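Local coordinates for tumor necrosis factor receptor superfamily member 11B (Homo sapiens, PDB 3URF), which acts as a secreted decoy receptor for RANKL, neutralising it and so restraining osteoclast formation and activation, at residues H9-T14 with K30-A35; R140-C145 with H160-S165. One frame throughout, in Å; residues are numbered along the deposited sequence.

Interaction 1 of 2, residues H9-T14 with K30-A35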
# COMPACT_ATOMS: atom_id res chain seq x y z
N HIS B 9 -8.81 -17.17 -44.08
CA HIS B 9 -9.37 -15.89 -43.65
C HIS B 9 -9.03 -14.79 -44.66
O HIS B 9 -8.12 -14.94 -45.47
CB HIS B 9 -8.89 -15.53 -42.24
CG HIS B 9 -7.43 -15.17 -42.16
ND1 HIS B 9 -6.43 -15.98 -42.65
CD2 HIS B 9 -6.81 -14.09 -41.63
CE1 HIS B 9 -5.26 -15.41 -42.44
NE2 HIS B 9 -5.46 -14.26 -41.82
N TYR B 10 -9.78 -13.69 -44.61
CA TYR B 10 -9.57 -12.57 -45.52
C TYR B 10 -8.30 -11.83 -45.18
O TYR B 10 -7.90 -11.75 -44.02
CB TYR B 10 -10.71 -11.58 -45.39
CG TYR B 10 -10.40 -10.50 -44.37
CD1 TYR B 10 -10.63 -10.71 -43.01
CD2 TYR B 10 -9.85 -9.28 -44.76
CE1 TYR B 10 -10.34 -9.73 -42.08
CE2 TYR B 10 -9.56 -8.29 -43.83
CZ TYR B 10 -9.80 -8.52 -42.50
OH TYR B 10 -9.52 -7.54 -41.57
N ASP B 11 -7.67 -11.22 -46.18
CA ASP B 11 -6.59 -10.30 -45.89
C ASP B 11 -6.78 -8.97 -46.61
O ASP B 11 -6.78 -7.91 -45.98
CB ASP B 11 -5.23 -10.90 -46.25
CG ASP B 11 -4.09 -10.11 -45.66
OD1 ASP B 11 -4.29 -9.52 -44.58
OD2 ASP B 11 -3.00 -10.06 -46.28
N GLU B 12 -6.95 -9.04 -47.92
CA GLU B 12 -7.11 -7.84 -48.73
C GLU B 12 -5.78 -7.11 -48.96
O GLU B 12 -5.54 -6.04 -48.40
CB GLU B 12 -8.13 -6.89 -48.11
CG GLU B 12 -8.63 -5.83 -49.08
CD GLU B 12 -8.59 -4.45 -48.48
OE1 GLU B 12 -8.31 -4.34 -47.26
OE2 GLU B 12 -8.83 -3.48 -49.23
N GLU B 13 -4.93 -7.71 -49.78
CA GLU B 13 -3.69 -7.08 -50.22
C GLU B 13 -4.06 -5.90 -51.13
O GLU B 13 -5.25 -5.58 -51.28
CB GLU B 13 -2.81 -8.13 -50.92
CG GLU B 13 -1.64 -7.59 -51.72
CD GLU B 13 -1.77 -7.92 -53.19
OE1 GLU B 13 -1.85 -9.12 -53.53
OE2 GLU B 13 -1.80 -6.98 -54.02
N THR B 14 -3.07 -5.24 -51.73
CA THR B 14 -3.32 -4.05 -52.55
C THR B 14 -4.55 -4.20 -53.45
O THR B 14 -5.53 -3.46 -53.31
CB THR B 14 -2.07 -3.65 -53.39
OG1 THR B 14 -1.98 -4.45 -54.58
CG2 THR B 14 -0.80 -3.80 -52.55
N LYS B 30 3.78 -14.53 -38.90
CA LYS B 30 4.84 -13.64 -39.35
C LYS B 30 4.50 -12.85 -40.62
O LYS B 30 4.74 -11.65 -40.68
CB LYS B 30 6.17 -14.38 -39.51
CG LYS B 30 7.33 -13.45 -39.83
CD LYS B 30 7.37 -12.26 -38.86
CE LYS B 30 7.95 -11.00 -39.50
NZ LYS B 30 6.99 -10.25 -40.37
N GLN B 31 3.93 -13.52 -41.63
CA GLN B 31 3.57 -12.82 -42.86
C GLN B 31 2.25 -13.29 -43.45
O GLN B 31 2.02 -14.49 -43.61
CB GLN B 31 4.68 -12.96 -43.91
CG GLN B 31 5.06 -11.64 -44.58
CD GLN B 31 5.88 -10.74 -43.67
OE1 GLN B 31 7.09 -10.95 -43.49
NE2 GLN B 31 5.23 -9.75 -43.08
N HIS B 32 1.39 -12.33 -43.78
CA HIS B 32 0.10 -12.61 -44.41
C HIS B 32 0.28 -13.16 -45.81
O HIS B 32 1.17 -12.74 -46.54
CB HIS B 32 -0.76 -11.35 -44.48
CG HIS B 32 -1.46 -11.03 -43.20
ND1 HIS B 32 -2.71 -11.52 -42.89
CD2 HIS B 32 -1.08 -10.27 -42.14
CE1 HIS B 32 -3.08 -11.07 -41.71
NE2 HIS B 32 -2.11 -10.31 -41.23
N CYS B 33 -0.59 -14.09 -46.19
CA CYS B 33 -0.56 -14.64 -47.54
C CYS B 33 -0.79 -13.52 -48.55
O CYS B 33 -1.30 -12.45 -48.19
CB CYS B 33 -1.63 -15.71 -47.70
SG CYS B 33 -3.27 -15.07 -48.07
N THR B 34 -0.43 -13.76 -49.80
CA THR B 34 -0.50 -12.70 -50.81
C THR B 34 -0.76 -13.20 -52.22
O THR B 34 -0.50 -12.47 -53.19
CB THR B 34 0.82 -11.90 -50.87
OG1 THR B 34 1.70 -12.51 -51.83
CG2 THR B 34 1.51 -11.85 -49.51
N ALA B 35 -1.29 -14.41 -52.37
CA ALA B 35 -1.44 -15.01 -53.70
C ALA B 35 -0.06 -15.27 -54.28
O ALA B 35 0.63 -14.35 -54.68
CB ALA B 35 -2.25 -14.11 -54.62
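The imidazole of His32 lies against the carboxylate of Asp11. CB of His32 is 3.1 Å from Asp11 OD2. Next along, CG meets the other oxygen, Asp11 OD1, at 3.5 Å. ND1 of His32 is 3.1 Å from Asp11 OD1, but the angle is too poor for a hydrogen bond. That oxygen sits over one face of the ring, offset toward the rim, and the carboxylate and ring planes are only 7° apart. The group is placed there by Asp11 chi1 of -167°, with CG anti to the backbone N. At the far side of the ring, CE1 of His32 comes within 4.0 Å of His9 NE2, near the plane of the His9 ring. The two imidazoles meet rim to rim, with planes at 39°. ND1 of His9 is taken up by the carbonyl of Cys20.

All this belongs to the first TNFR cysteine-rich repeat. Strand 8-10 pairs with strand 19-21 there, and the disulfide from Cys33 to Cys20 ties the loop after strand 27-31 to strand 19-21. With an alanine in place of His32, the Asp11 carboxylate would probably lose the flat surface beneath it and be freer to turn. Farther along, Asp11 OD2 is 3.5 Å from Cys33 O, and Glu13 OE1 is 3.6 Å from Thr34 O, with no hydrogen bond in either pair. Glu13 OE2 accepts from Thr14 OG1 at 2.6 Å and also bonds Ser15 OG.

Interaction 2 of 2, residues R140-C145 with H160-S165; sequences RKHTNC and HDNICS
His160 meets His142 through its backbone: His160 O is 3.2 Å from CE1 of the His142 ring. The His160 side chain turns elsewhere. Its ND1 gives a nearly straight hydrogen bond to the backbone O of the next residue, Asp161. The side chain of His160 is about 4 Å from the bound N-acetylglucosamine (NAG), the glycan on Asn157.

Asp161 comes next and makes the shorter of the two hydrogen bonds across the contact. Thr143 N donates to Asp161 OD1 over 2.8 Å, with an N-H...O angle of 152°, and the oxygen uses its syn lone pair. The carboxylate reaches this backbone N-H because CG is anti to the backbone N of Asp161, chi1 -173°. A weak bond from Asn162 N goes to the same oxygen, so OD1 takes two backbone N-H groups.

These residues lie in the fourth TNFR cysteine-rich repeat. As elsewhere in this fold, regular structure is sparse: segment 160-165 is loop throughout, and disulfides tie the chain together.

Asn162 points toward segment 140-145. Its ND2 donates to Thr143 O at 3.3 Å from above the carbonyl plane. Cys145 N reaches the same oxygen from the opposite face, so Thr143 O has a donor on each side. The other end of the Asn162 amide, OD1, sits over one face of the His142 ring, toward its rim, with the amide and ring planes 32° apart. Farther on, Cys164 SG is joined to Cys145 SG at 2.0 Å in a disulfide whose detailed geometry is doubtful in this model.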
# COMPACT_ATOMS: atom_id res chain seq x y z
N ARG B 140 -27.19 -40.19 2.55
CA ARG B 140 -27.76 -41.49 2.18
C ARG B 140 -29.16 -41.62 2.79
O ARG B 140 -29.42 -41.13 3.89
CB ARG B 140 -26.84 -42.64 2.64
CG ARG B 140 -25.59 -42.82 1.77
CD ARG B 140 -24.33 -43.17 2.58
NE ARG B 140 -23.11 -43.07 1.78
CZ ARG B 140 -21.88 -43.04 2.29
NH1 ARG B 140 -21.69 -43.09 3.60
NH2 ARG B 140 -20.82 -42.94 1.48
N LYS B 141 -30.08 -42.26 2.07
CA LYS B 141 -31.44 -42.33 2.57
C LYS B 141 -31.66 -43.48 3.56
O LYS B 141 -30.98 -44.50 3.49
CB LYS B 141 -32.45 -42.38 1.42
CG LYS B 141 -33.04 -43.73 1.15
CD LYS B 141 -34.17 -43.61 0.14
CE LYS B 141 -35.24 -42.63 0.60
NZ LYS B 141 -36.37 -42.53 -0.37
N HIS B 142 -32.58 -43.29 4.50
CA HIS B 142 -32.85 -44.31 5.51
C HIS B 142 -33.01 -45.63 4.80
O HIS B 142 -33.79 -45.75 3.86
CB HIS B 142 -34.12 -43.99 6.30
CG HIS B 142 -34.00 -42.79 7.19
ND1 HIS B 142 -32.82 -42.47 7.85
CD2 HIS B 142 -34.89 -41.84 7.54
CE1 HIS B 142 -33.01 -41.37 8.56
NE2 HIS B 142 -34.25 -40.97 8.39
N THR B 143 -32.27 -46.64 5.23
CA THR B 143 -32.48 -47.96 4.67
C THR B 143 -33.89 -48.45 5.03
O THR B 143 -34.30 -48.42 6.20
CB THR B 143 -31.40 -48.95 5.15
OG1 THR B 143 -31.87 -50.29 4.98
CG2 THR B 143 -31.09 -48.72 6.60
N ASN B 144 -34.66 -48.86 4.03
CA ASN B 144 -36.02 -49.33 4.30
C ASN B 144 -36.05 -50.77 4.79
O ASN B 144 -36.27 -51.70 4.02
CB ASN B 144 -36.95 -49.15 3.10
CG ASN B 144 -38.38 -49.56 3.41
OD1 ASN B 144 -38.95 -50.42 2.74
ND2 ASN B 144 -38.96 -48.97 4.46
N CYS B 145 -35.81 -50.94 6.09
CA CYS B 145 -35.90 -52.25 6.72
C CYS B 145 -37.28 -52.77 6.41
O CYS B 145 -37.44 -53.89 5.91
CB CYS B 145 -35.75 -52.11 8.22
SG CYS B 145 -34.09 -51.63 8.76
N HIS B 160 -28.93 -40.32 11.91
CA HIS B 160 -28.93 -41.75 12.17
C HIS B 160 -29.90 -42.51 11.27
O HIS B 160 -31.03 -42.09 11.03
CB HIS B 160 -29.26 -42.00 13.64
CG HIS B 160 -28.56 -43.19 14.22
ND1 HIS B 160 -28.91 -44.49 13.91
CD2 HIS B 160 -27.53 -43.28 15.09
CE1 HIS B 160 -28.13 -45.32 14.56
NE2 HIS B 160 -27.28 -44.62 15.29
N ASP B 161 -29.44 -43.66 10.79
CA ASP B 161 -30.22 -44.49 9.88
C ASP B 161 -31.29 -45.23 10.67
O ASP B 161 -31.33 -45.16 11.90
CB ASP B 161 -29.27 -45.49 9.22
CG ASP B 161 -29.92 -46.31 8.14
OD1 ASP B 161 -31.00 -45.92 7.64
OD2 ASP B 161 -29.33 -47.34 7.77
N ASN B 162 -32.18 -45.93 9.98
CA ASN B 162 -33.09 -46.82 10.68
C ASN B 162 -32.29 -48.02 11.18
O ASN B 162 -31.59 -48.69 10.40
CB ASN B 162 -34.25 -47.28 9.77
CG ASN B 162 -35.12 -46.12 9.28
OD1 ASN B 162 -35.14 -45.04 9.87
ND2 ASN B 162 -35.86 -46.36 8.20
N ILE B 163 -32.36 -48.29 12.48
CA ILE B 163 -31.79 -49.51 13.03
C ILE B 163 -32.87 -50.59 12.93
O ILE B 163 -33.92 -50.48 13.56
CB ILE B 163 -31.36 -49.32 14.50
CG1 ILE B 163 -30.66 -47.98 14.67
CG2 ILE B 163 -30.48 -50.49 14.95
CD1 ILE B 163 -30.10 -47.74 16.06
N CYS B 164 -32.62 -51.61 12.13
CA CYS B 164 -33.69 -52.53 11.75
C CYS B 164 -33.36 -54.02 11.92
O CYS B 164 -32.98 -54.70 10.96
CB CYS B 164 -34.16 -52.23 10.32
SG CYS B 164 -35.28 -50.80 10.18
N SER B 165 -33.52 -54.51 13.15
CA SER B 165 -33.37 -55.93 13.45
C SER B 165 -34.55 -56.72 12.86
O SER B 165 -35.41 -56.15 12.18
CB SER B 165 -33.29 -56.14 14.97
OG SER B 165 -32.30 -55.31 15.55

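Interactions 1 and 2 follow one another along the chain, the first closing before the second opens. Interaction 1 lies in the first cysteine-rich repeat and interaction 2 in the fourth, with two further repeats between them. Their centres are 72 Å apart and their nearest atoms about 53 Å, on opposite sides of the centre of the chain. They share no sheet: interaction 1 borders the two-stranded sheets 8-10/19-21 and 27-31/40-43, interaction 2 the pair 128-129/140-141. Each therefore lies wholly within its own repeat. This is the elongated layout of TNF receptor ectodomains, where repeats in series make up the ligand-binding part of the decoy receptor.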